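Local atomic coordinates of HTH-type transcriptional regulator MmpR5 (Mycobacterium tuberculosis, PDB entry 4NB5), a protein that binds directly, as a homodimer of the MarR family, to promoter regions and controls expression of the MmpS-MmpL transport systems and of its own gene. Residues 42-47 / 93-98; 77-82 / 98-103; 109-114 / 145-150; 117-122 / 138-143. One frame throughout, in Å; residues are numbered along the deposited sequence.

Interaction 1 of 4, residues 42-47 / 93-98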
# COMPACT_ATOMS: atom_id res chain seq x y z
N TRP B 42 15.43 -9.03 -12.60
CA TRP B 42 15.23 -10.43 -12.92
C TRP B 42 13.74 -10.76 -13.07
O TRP B 42 13.34 -11.44 -14.01
CB TRP B 42 15.87 -11.32 -11.85
CG TRP B 42 15.76 -12.79 -12.17
CD1 TRP B 42 14.90 -13.68 -11.61
CD2 TRP B 42 16.56 -13.53 -13.11
NE1 TRP B 42 15.10 -14.93 -12.15
CE2 TRP B 42 16.10 -14.86 -13.07
CE3 TRP B 42 17.60 -13.19 -13.97
CZ2 TRP B 42 16.67 -15.86 -13.86
CZ3 TRP B 42 18.15 -14.19 -14.77
CH2 TRP B 42 17.68 -15.50 -14.71
N LEU B 43 12.91 -10.27 -12.15
CA LEU B 43 11.48 -10.61 -12.19
C LEU B 43 10.76 -9.92 -13.34
O LEU B 43 9.64 -10.30 -13.69
CB LEU B 43 10.81 -10.29 -10.85
CG LEU B 43 11.23 -11.23 -9.72
CD1 LEU B 43 10.77 -10.70 -8.38
CD2 LEU B 43 10.67 -12.64 -9.94
N LEU B 44 11.40 -8.92 -13.95
CA LEU B 44 10.87 -8.27 -15.14
C LEU B 44 11.13 -9.05 -16.43
O LEU B 44 10.44 -8.85 -17.42
CB LEU B 44 11.48 -6.87 -15.27
CG LEU B 44 10.75 -5.82 -14.45
CD1 LEU B 44 11.67 -4.67 -14.12
CD2 LEU B 44 9.54 -5.31 -15.19
N VAL B 45 12.14 -9.92 -16.43
CA VAL B 45 12.54 -10.59 -17.66
C VAL B 45 12.56 -12.11 -17.59
O VAL B 45 12.71 -12.77 -18.61
CB VAL B 45 13.94 -10.14 -18.14
CG1 VAL B 45 13.92 -8.66 -18.49
CG2 VAL B 45 14.99 -10.44 -17.08
N CYS B 46 12.43 -12.68 -16.39
CA CYS B 46 12.56 -14.12 -16.24
C CYS B 46 11.40 -14.88 -16.89
O CYS B 46 10.32 -14.33 -17.13
CB CYS B 46 12.66 -14.50 -14.76
SG CYS B 46 11.23 -14.01 -13.79
N ASP B 47 11.64 -16.15 -17.19
CA ASP B 47 10.63 -17.02 -17.74
C ASP B 47 10.85 -18.40 -17.13
O ASP B 47 11.95 -18.94 -17.25
CB ASP B 47 10.77 -17.10 -19.26
CG ASP B 47 9.70 -17.95 -19.90
OD1 ASP B 47 8.51 -17.71 -19.62
OD2 ASP B 47 10.05 -18.87 -20.67
N PHE B 93 7.90 -16.03 -5.83
CA PHE B 93 7.64 -14.61 -6.04
C PHE B 93 7.38 -14.37 -7.51
O PHE B 93 7.83 -15.12 -8.38
CB PHE B 93 8.81 -13.74 -5.59
CG PHE B 93 9.11 -13.85 -4.14
CD1 PHE B 93 8.35 -13.16 -3.20
CD2 PHE B 93 10.15 -14.65 -3.69
CE1 PHE B 93 8.64 -13.26 -1.85
CE2 PHE B 93 10.43 -14.76 -2.35
CZ PHE B 93 9.68 -14.06 -1.43
N ARG B 94 6.67 -13.28 -7.77
CA ARG B 94 6.32 -12.91 -9.11
C ARG B 94 6.13 -11.40 -9.20
O ARG B 94 5.70 -10.79 -8.28
CB ARG B 94 4.98 -13.51 -9.36
CG ARG B 94 4.61 -13.80 -10.71
CD ARG B 94 3.11 -13.90 -10.69
NE ARG B 94 2.96 -12.94 -11.65
CZ ARG B 94 2.87 -13.18 -12.91
NH1 ARG B 94 2.74 -14.37 -13.38
NH2 ARG B 94 2.88 -12.18 -13.65
N LEU B 95 6.49 -10.83 -10.32
CA LEU B 95 6.17 -9.43 -10.53
C LEU B 95 4.66 -9.28 -10.54
O LEU B 95 3.94 -10.10 -11.10
CB LEU B 95 6.74 -8.96 -11.86
CG LEU B 95 6.77 -7.45 -12.07
CD1 LEU B 95 7.93 -6.83 -11.31
CD2 LEU B 95 6.86 -7.14 -13.55
N ARG B 96 4.17 -8.22 -9.92
CA ARG B 96 2.74 -7.99 -9.88
C ARG B 96 2.20 -7.58 -11.24
O ARG B 96 2.92 -6.98 -12.04
CB ARG B 96 2.39 -6.93 -8.83
CG ARG B 96 1.83 -7.52 -7.56
CD ARG B 96 0.64 -6.70 -7.07
NE ARG B 96 1.05 -5.65 -6.15
CZ ARG B 96 0.30 -4.60 -5.83
NH1 ARG B 96 -0.90 -4.43 -6.37
NH2 ARG B 96 0.77 -3.71 -4.98
N PRO B 97 0.94 -7.91 -11.53
CA PRO B 97 0.35 -7.35 -12.75
C PRO B 97 0.41 -5.83 -12.67
O PRO B 97 0.22 -5.28 -11.58
CB PRO B 97 -1.11 -7.81 -12.68
CG PRO B 97 -1.15 -8.92 -11.69
CD PRO B 97 -0.04 -8.66 -10.72
N ASN B 98 0.69 -5.15 -13.78
CA ASN B 98 0.71 -3.69 -13.78
C ASN B 98 1.60 -3.17 -12.65
O ASN B 98 1.23 -2.25 -11.92
CB ASN B 98 -0.73 -3.19 -13.61
CG ASN B 98 -1.00 -1.89 -14.35
OD1 ASN B 98 -0.34 -1.57 -15.33
ND2 ASN B 98 -2.00 -1.15 -13.87
O HOH W 1 7.82 -12.11 -12.56

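Interaction 2 of 4, residues 77-82 / 98-103. With 2JT (1,3-dihydroxypropan-2-yl octadecanoate), chain E.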
# COMPACT_ATOMS: atom_id res chain seq x y z
N PHE B 77 7.30 -1.96 -1.58
CA PHE B 77 7.26 -0.94 -2.63
C PHE B 77 6.09 -1.16 -3.61
O PHE B 77 5.72 -0.25 -4.35
CB PHE B 77 8.58 -0.90 -3.41
CG PHE B 77 9.74 -0.36 -2.61
CD1 PHE B 77 9.53 0.41 -1.48
CD2 PHE B 77 11.03 -0.63 -3.00
CE1 PHE B 77 10.60 0.91 -0.75
CE2 PHE B 77 12.11 -0.14 -2.28
CZ PHE B 77 11.89 0.63 -1.16
N GLY B 78 5.52 -2.36 -3.63
CA GLY B 78 4.34 -2.63 -4.42
C GLY B 78 4.62 -3.31 -5.74
O GLY B 78 3.71 -3.49 -6.54
N PHE B 79 5.87 -3.71 -5.98
CA PHE B 79 6.24 -4.22 -7.30
C PHE B 79 6.03 -5.72 -7.48
O PHE B 79 5.71 -6.16 -8.59
CB PHE B 79 7.71 -3.91 -7.63
CG PHE B 79 8.01 -2.44 -7.76
CD1 PHE B 79 7.41 -1.68 -8.74
CD2 PHE B 79 8.92 -1.84 -6.90
CE1 PHE B 79 7.69 -0.33 -8.86
CE2 PHE B 79 9.21 -0.49 -7.02
CZ PHE B 79 8.59 0.27 -8.00
N ILE B 80 6.25 -6.50 -6.43
CA ILE B 80 6.16 -7.95 -6.54
C ILE B 80 5.23 -8.55 -5.51
O ILE B 80 4.81 -7.87 -4.57
CB ILE B 80 7.55 -8.62 -6.45
CG1 ILE B 80 8.05 -8.68 -4.99
CG2 ILE B 80 8.55 -7.91 -7.36
CD1 ILE B 80 9.37 -9.43 -4.82
N GLU B 81 4.90 -9.82 -5.70
CA GLU B 81 3.99 -10.52 -4.81
C GLU B 81 4.55 -11.88 -4.44
O GLU B 81 5.31 -12.50 -5.20
CB GLU B 81 2.62 -10.70 -5.45
CG GLU B 81 2.65 -11.49 -6.74
CD GLU B 81 1.38 -11.33 -7.55
OE1 GLU B 81 0.55 -10.47 -7.19
OE2 GLU B 81 1.21 -12.05 -8.56
N ARG B 82 4.17 -12.33 -3.26
CA ARG B 82 4.46 -13.67 -2.78
C ARG B 82 3.35 -14.59 -3.27
O ARG B 82 2.18 -14.21 -3.28
CB ARG B 82 4.50 -13.64 -1.25
CG ARG B 82 5.03 -14.90 -0.59
CD ARG B 82 5.03 -14.75 0.92
NE ARG B 82 5.79 -13.57 1.35
CZ ARG B 82 7.10 -13.57 1.58
NH1 ARG B 82 7.81 -14.68 1.43
NH2 ARG B 82 7.70 -12.45 1.97
N ASN B 98 0.69 -5.15 -13.78
CA ASN B 98 0.71 -3.69 -13.78
C ASN B 98 1.60 -3.17 -12.65
O ASN B 98 1.23 -2.25 -11.92
CB ASN B 98 -0.73 -3.19 -13.61
CG ASN B 98 -1.00 -1.89 -14.35
OD1 ASN B 98 -0.34 -1.57 -15.33
ND2 ASN B 98 -2.00 -1.15 -13.87
N ALA B 99 2.80 -3.76 -12.52
CA ALA B 99 3.65 -3.55 -11.34
C ALA B 99 4.02 -2.11 -11.06
O ALA B 99 4.06 -1.69 -9.90
CB ALA B 99 4.91 -4.39 -11.45
N PHE B 100 4.32 -1.33 -12.10
CA PHE B 100 4.76 0.03 -11.87
C PHE B 100 3.58 0.97 -11.56
O PHE B 100 3.74 1.96 -10.85
CB PHE B 100 5.66 0.50 -13.01
CG PHE B 100 7.05 -0.05 -12.89
CD1 PHE B 100 7.29 -1.37 -13.24
CD2 PHE B 100 8.08 0.70 -12.37
CE1 PHE B 100 8.56 -1.91 -13.09
CE2 PHE B 100 9.35 0.16 -12.22
CZ PHE B 100 9.58 -1.15 -12.59
N ALA B 101 2.39 0.61 -12.02
CA ALA B 101 1.19 1.32 -11.60
C ALA B 101 0.94 1.03 -10.13
O ALA B 101 0.61 1.93 -9.36
CB ALA B 101 0.01 0.92 -12.42
N ALA B 102 1.11 -0.22 -9.74
CA ALA B 102 0.98 -0.61 -8.34
C ALA B 102 2.02 0.11 -7.48
O ALA B 102 1.74 0.57 -6.36
CB ALA B 102 1.10 -2.11 -8.19
N GLY B 103 3.23 0.21 -8.00
CA GLY B 103 4.28 0.96 -7.33
C GLY B 103 3.89 2.42 -7.13
O GLY B 103 4.12 3.01 -6.06
C10 2JT E . 12.03 2.64 -7.18
C13 2JT E . 14.29 5.61 -5.66
C15 2JT E . 14.03 7.65 -7.07
C17 2JT E . 15.21 9.80 -6.83
C20 2JT E . 17.90 10.60 -9.46
C21 2JT E . 17.59 11.77 -10.30
C22 2JT E . 17.85 11.46 -11.78
C24 2JT E . 19.46 10.51 -13.37
O01 2JT E . 10.49 4.82 -5.55
C02 2JT E . 10.04 4.10 -6.39
O03 2JT E . 9.14 3.22 -5.88
C04 2JT E . 7.95 3.00 -6.21
C05 2JT E . 7.33 4.21 -6.84
O06 2JT E . 6.97 3.95 -8.13
C07 2JT E . 7.49 2.66 -4.73
O08 2JT E . 6.31 2.43 -4.72
C09 2JT E . 10.80 3.54 -7.64
C11 2JT E . 13.32 3.47 -7.04
C12 2JT E . 13.10 4.71 -6.07
C14 2JT E . 13.91 7.08 -5.66
C16 2JT E . 13.96 9.10 -7.14
C18 2JT E . 16.28 9.51 -7.77
C19 2JT E . 17.26 10.67 -8.04
C23 2JT E . 19.25 11.33 -12.18
C25 2JT E . 20.95 10.17 -13.36

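Interaction 3 of 4, residues 109-114 / 145-150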
# COMPACT_ATOMS: atom_id res chain seq x y z
N ARG B 109 0.29 6.60 -1.26
CA ARG B 109 0.23 6.37 0.18
C ARG B 109 1.39 7.06 0.88
O ARG B 109 1.22 7.70 1.91
CB ARG B 109 0.25 4.89 0.51
CG ARG B 109 0.48 4.66 1.99
CD ARG B 109 0.08 3.29 2.46
NE ARG B 109 0.15 3.23 3.92
CZ ARG B 109 -0.31 2.23 4.66
NH1 ARG B 109 -0.89 1.18 4.09
NH2 ARG B 109 -0.19 2.29 5.98
N ALA B 110 2.58 6.89 0.33
CA ALA B 110 3.78 7.50 0.90
C ALA B 110 3.63 9.02 1.00
O ALA B 110 4.03 9.64 2.00
CB ALA B 110 5.00 7.13 0.06
N MET B 111 3.06 9.65 -0.03
CA MET B 111 2.89 11.08 0.00
C MET B 111 1.86 11.48 1.06
O MET B 111 2.03 12.49 1.74
CB MET B 111 2.52 11.62 -1.38
CG MET B 111 3.63 11.40 -2.40
SD MET B 111 3.34 12.18 -4.00
CE MET B 111 1.76 11.46 -4.43
N ALA B 112 0.80 10.68 1.22
CA ALA B 112 -0.19 10.95 2.26
C ALA B 112 0.44 10.89 3.65
O ALA B 112 0.15 11.71 4.51
CB ALA B 112 -1.33 9.96 2.17
N GLU B 113 1.32 9.91 3.85
CA GLU B 113 2.00 9.75 5.13
C GLU B 113 2.91 10.94 5.40
O GLU B 113 3.00 11.42 6.53
CB GLU B 113 2.80 8.45 5.15
CG GLU B 113 1.93 7.22 5.12
CD GLU B 113 2.72 5.92 5.07
OE1 GLU B 113 2.10 4.85 5.24
OE2 GLU B 113 3.95 5.97 4.87
N LEU B 114 3.58 11.43 4.36
CA LEU B 114 4.44 12.60 4.49
C LEU B 114 3.63 13.85 4.80
O LEU B 114 4.06 14.71 5.55
CB LEU B 114 5.25 12.81 3.21
CG LEU B 114 6.50 11.95 3.08
CD1 LEU B 114 7.10 12.09 1.69
CD2 LEU B 114 7.52 12.33 4.14
N TYR B 145 -1.53 18.31 -3.43
CA TYR B 145 -1.83 18.52 -4.84
C TYR B 145 -1.38 17.31 -5.68
O TYR B 145 -2.14 16.81 -6.51
CB TYR B 145 -1.17 19.81 -5.32
CG TYR B 145 -1.16 20.06 -6.80
CD1 TYR B 145 -2.29 20.49 -7.48
CD2 TYR B 145 0.00 19.88 -7.54
CE1 TYR B 145 -2.27 20.73 -8.84
CE2 TYR B 145 0.03 20.10 -8.90
CZ TYR B 145 -1.10 20.53 -9.54
OH TYR B 145 -1.05 20.76 -10.90
N MET B 146 -0.16 16.83 -5.44
CA MET B 146 0.37 15.72 -6.24
C MET B 146 -0.36 14.41 -5.96
O MET B 146 -0.55 13.60 -6.87
CB MET B 146 1.87 15.55 -5.98
CG MET B 146 2.72 16.70 -6.51
SD MET B 146 2.57 17.02 -8.29
CE MET B 146 2.48 15.36 -8.87
N GLU B 147 -0.79 14.20 -4.73
CA GLU B 147 -1.58 13.02 -4.40
C GLU B 147 -2.83 12.98 -5.27
O GLU B 147 -3.19 11.93 -5.82
CB GLU B 147 -1.99 13.04 -2.94
CG GLU B 147 -0.85 12.80 -1.96
CD GLU B 147 -1.24 13.12 -0.53
OE1 GLU B 147 -2.32 12.66 -0.11
OE2 GLU B 147 -0.47 13.82 0.16
N ASN B 148 -3.50 14.11 -5.39
CA ASN B 148 -4.72 14.19 -6.18
C ASN B 148 -4.42 14.01 -7.66
O ASN B 148 -5.13 13.28 -8.36
CB ASN B 148 -5.44 15.51 -5.94
CG ASN B 148 -6.67 15.67 -6.80
OD1 ASN B 148 -7.66 14.97 -6.61
ND2 ASN B 148 -6.61 16.60 -7.75
N VAL B 149 -3.36 14.66 -8.13
CA VAL B 149 -2.95 14.55 -9.52
C VAL B 149 -2.68 13.10 -9.91
O VAL B 149 -3.23 12.60 -10.90
CB VAL B 149 -1.69 15.39 -9.79
CG1 VAL B 149 -1.08 15.01 -11.14
CG2 VAL B 149 -2.03 16.86 -9.77
N VAL B 150 -1.86 12.43 -9.11
CA VAL B 150 -1.42 11.06 -9.38
C VAL B 150 -2.59 10.09 -9.24
O VAL B 150 -2.77 9.19 -10.07
CB VAL B 150 -0.28 10.65 -8.42
CG1 VAL B 150 0.10 9.19 -8.62
CG2 VAL B 150 0.93 11.55 -8.64

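Interaction 4 of 4, residues 117-122 / 138-143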
# COMPACT_ATOMS: atom_id res chain seq x y z
N LEU B 117 2.95 13.87 8.33
CA LEU B 117 4.15 14.28 9.06
C LEU B 117 4.33 15.79 9.02
O LEU B 117 4.76 16.40 9.99
CB LEU B 117 5.39 13.56 8.53
CG LEU B 117 5.42 12.06 8.85
CD1 LEU B 117 6.59 11.35 8.19
CD2 LEU B 117 5.47 11.83 10.36
N ALA B 118 3.99 16.41 7.89
CA ALA B 118 4.12 17.85 7.78
C ALA B 118 3.20 18.51 8.81
O ALA B 118 3.56 19.53 9.40
CB ALA B 118 3.79 18.32 6.39
N ASP B 119 2.03 17.91 9.03
CA ASP B 119 1.10 18.43 10.03
C ASP B 119 1.68 18.35 11.45
O ASP B 119 1.47 19.26 12.26
CB ASP B 119 -0.24 17.68 9.98
CG ASP B 119 -1.05 17.99 8.73
OD1 ASP B 119 -0.85 19.07 8.13
OD2 ASP B 119 -1.90 17.15 8.37
N VAL B 120 2.41 17.28 11.74
CA VAL B 120 3.10 17.13 13.02
C VAL B 120 4.09 18.27 13.19
O VAL B 120 4.17 18.88 14.25
CB VAL B 120 3.87 15.80 13.10
CG1 VAL B 120 4.77 15.75 14.35
CG2 VAL B 120 2.91 14.61 13.08
N GLY B 121 4.85 18.53 12.13
CA GLY B 121 5.85 19.59 12.17
C GLY B 121 5.22 20.96 12.36
O GLY B 121 5.74 21.79 13.12
N LEU B 122 4.10 21.19 11.69
CA LEU B 122 3.42 22.48 11.78
C LEU B 122 2.92 22.72 13.19
O LEU B 122 3.00 23.83 13.71
CB LEU B 122 2.28 22.58 10.76
CG LEU B 122 2.73 22.76 9.31
CD1 LEU B 122 1.60 22.46 8.34
CD2 LEU B 122 3.26 24.16 9.07
N GLU B 138 4.63 24.58 2.40
CA GLU B 138 4.91 24.29 1.00
C GLU B 138 4.94 22.78 0.75
O GLU B 138 4.40 22.30 -0.25
CB GLU B 138 6.22 24.94 0.57
CG GLU B 138 6.16 26.47 0.46
CD GLU B 138 7.49 27.11 0.10
OE1 GLU B 138 8.53 26.41 0.14
OE2 GLU B 138 7.50 28.32 -0.22
N MET B 139 5.59 22.05 1.65
CA MET B 139 5.63 20.58 1.60
C MET B 139 4.22 20.01 1.61
O MET B 139 3.83 19.22 0.74
CB MET B 139 6.38 20.07 2.83
CG MET B 139 6.40 18.56 3.00
SD MET B 139 7.26 18.12 4.52
CE MET B 139 7.13 16.32 4.51
N ARG B 140 3.45 20.40 2.62
CA ARG B 140 2.08 19.93 2.79
C ARG B 140 1.23 20.18 1.54
O ARG B 140 0.54 19.27 1.04
CB ARG B 140 1.43 20.63 3.99
CG ARG B 140 -0.02 20.22 4.26
CD ARG B 140 -0.71 21.23 5.17
NE ARG B 140 -0.66 22.58 4.61
CZ ARG B 140 -0.91 23.69 5.29
NH1 ARG B 140 -1.23 23.64 6.58
NH2 ARG B 140 -0.84 24.87 4.69
N ASP B 141 1.30 21.40 1.02
CA ASP B 141 0.47 21.81 -0.11
C ASP B 141 0.87 21.10 -1.41
O ASP B 141 0.00 20.71 -2.18
CB ASP B 141 0.56 23.33 -0.32
CG ASP B 141 -0.05 24.12 0.82
OD1 ASP B 141 -0.75 23.53 1.67
OD2 ASP B 141 0.17 25.35 0.87
N LEU B 142 2.17 20.95 -1.65
CA LEU B 142 2.64 20.24 -2.84
C LEU B 142 2.21 18.78 -2.79
O LEU B 142 1.73 18.22 -3.79
CB LEU B 142 4.16 20.35 -2.97
CG LEU B 142 4.85 19.77 -4.21
CD1 LEU B 142 4.99 18.25 -4.12
CD2 LEU B 142 4.10 20.16 -5.47
N LEU B 143 2.38 18.15 -1.63
CA LEU B 143 2.01 16.74 -1.50
C LEU B 143 0.51 16.53 -1.70
O LEU B 143 0.10 15.60 -2.40
CB LEU B 143 2.46 16.19 -0.15
CG LEU B 143 3.97 16.10 0.06
CD1 LEU B 143 4.29 15.81 1.52
CD2 LEU B 143 4.55 15.03 -0.84
O HOH W 2 -2.01 21.36 8.22

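Interaction 1 of 4, residues 42-47 / 93-98
In the winged-helix DNA-binding domain of this MarR-type regulator, Leu43 and Leu44 near the end of helix 34-45 pack on Leu95, at the end of the second wing strand, 92-95. Leu43 faces the strand: its CB lies 4.4 Å from CB of Leu95, while its branch CD2 reaches the strand's backbone, 4.1 Å from O of Phe93. Leu44 starts out pointing away, yet its CD2 comes round to touch CD2 of Leu95 at 3.6 Å, branch against branch, the two side chains crossing at a slant. Leu95 can present that branch because its CG stands anti to the backbone N (chi1 -166°), directed at the helix. Branched aliphatic side chains suit this seam between helix and wing, where every touching residue is buried; Ile80 of the neighbouring strand adds to it beside Leu43. A water joins two backbone atoms across the seam, donating to O of Leu43 (2.8 Å) and accepting from N of Leu95 (2.9 Å). Arg135 NH1 of the second subunit also donates to O of Leu43, and Met139 of the second subunit packs on Leu44.

Interaction 2 of 4, residues 77-82 / 98-103
Phe79 and Phe100 make the aromatic part of this contact, where the link from helix 64-77 to the first wing strand meets the start of helix 99-124. CE1 of Phe79 lies over one face of the Phe100 ring, toward its rim, 3.7 Å from CD2 of Phe100. The ring planes are inclined at 46°, an oblique pairing. Close backbone packing forms the second group. Gly78 ends helix 64-77 in a Schellman motif, its positive phi (99°) readily taken by glycine; with no side chain it packs close to the helix, its O 3.4 Å from CB of Ala102. Gly103 likewise lets the Phe79 ring lie against the helix, and its CA makes a CA-H...O contact of 3.5 Å with O of Phe77. The small Ala99 lets its CB approach O of Phe79 to 3.5 Å. The third group involves the bound glycerol ester of octadecanoic acid. Its hydroxyl O08 stands 2.6 Å from Gly103 O and 2.8 Å from Phe77 O, and the Phe79 ring lies against the central glycerol carbon, CZ to C04 3.3 Å. Glu104 of the same chain and Arg107 of the second subunit also hydrogen-bond the ligand. O08 can donate to only one carbonyl at a time, and what these two segments offer it is backbone oxygen, not side-chain groups.

Interaction 3 of 4, residues 109-114 / 145-150
Met111 and Glu147 each carry CG beside the backbone N and anti to the carbonyl carbon (chi1 -64° and -71°), and with the bonds from CA to CB directed across the gap the two side chains meet, CG of Glu147 3.6 Å from CB of Met111. Beyond CG they differ. In one of its two deposited conformers, Met111 bends at its last torsion, which tucks the methyl CE against the facing helix, 3.7 Å from CA of Glu147, with SD 4.2 Å from CB of Met146; Val150 adds to this apolar patch. Glu147 instead runs extended, carrying its carboxylate over the backbone of the first helix. There OE1 touches CB of Ala112 at 3.7 Å, a position where a small residue leaves room for the acid. Segments 109-114 and 145-150, of helices 99-124 and 134-159, run nearly antiparallel (161°) with axes 9.5 Å apart, and belong to the long helical arm that in MarR proteins forms the dimerisation region; Tyr145 and Val149 pack on the second subunit. OE2 of Glu147 lies 3.2 Å from O of Met111, and as both are acceptors they do not bond. The carboxylate is held instead by Gln115, whose NE2 donates to OE2. The glutamate thus shares its aliphatic part with the methionine's apolar packing, while its charged end, at the partly exposed border, takes a neighbouring amide as donor.

Interaction 4 of 4, residues 117-122 / 138-143
Ala118 meets Met139 and Arg140 in the apolar part of this contact. The methyl CB of Ala118 lies 3.9 Å from SD of Met139 and 4.1 Å from CB of Arg140, and so small a side chain allows the CA atoms of Ala118 and Arg140 to stand 5.8 Å apart. The extended chain of Met139 lays its sulfur against the alanine methyl; Leu114 and Phe100 of the second subunit pack on Met139 too. These segments belong to the antiparallel pair of long helices, 99-124 and 134-159, crossing locally at -156°, near the turn that joins them. Arginine suits its place because CB of Arg140 packs on the alanine while its guanidinium extends to the partly exposed side. There Leu122 crosses it at about a right angle, a van der Waals contact of methyl CD1 with NH1 of Arg140 at 3.5 Å. The polar interactions follow. A bend at chi3 (57°) turns the guanidinium of Arg140 along its own helix, where NE bonds to OD1 of Asp141 at 3.1 Å in a salt bridge, from above the carboxylate plane. Asp119 has its OD1 3.7 Å from CD of Arg140, with the charged groups not in direct contact. A water bridges them, donating to OD1 of Asp119 at 2.6 Å and accepting from NH1 of Arg140 in the guanidinium plane.

From the N terminus, interaction 1 opens at the end of helix 34-45 and closes on strand 92-95, spanning strand 51-52, helices 53-59 and 64-77 and the first wing strand. Interaction 2 opens within that loop, at residues 77-82, and closes after it, so the two cross; they share Asn98, and backbone pairing of strands 80-83 and 92-95 joins them directly. Interaction 3 opens further along helix 99-124 and closes on helix 134-159, with interaction 4 nested inside its loop, nearer the turn; their side chains touch, Leu114 and Met111 against Leu143. Interaction 1 ties helix 34-45 to the wing, interaction 2 the base of the wing to the helix leading into the arm, and interactions 3 and 4 the arm itself; all four touch the second subunit.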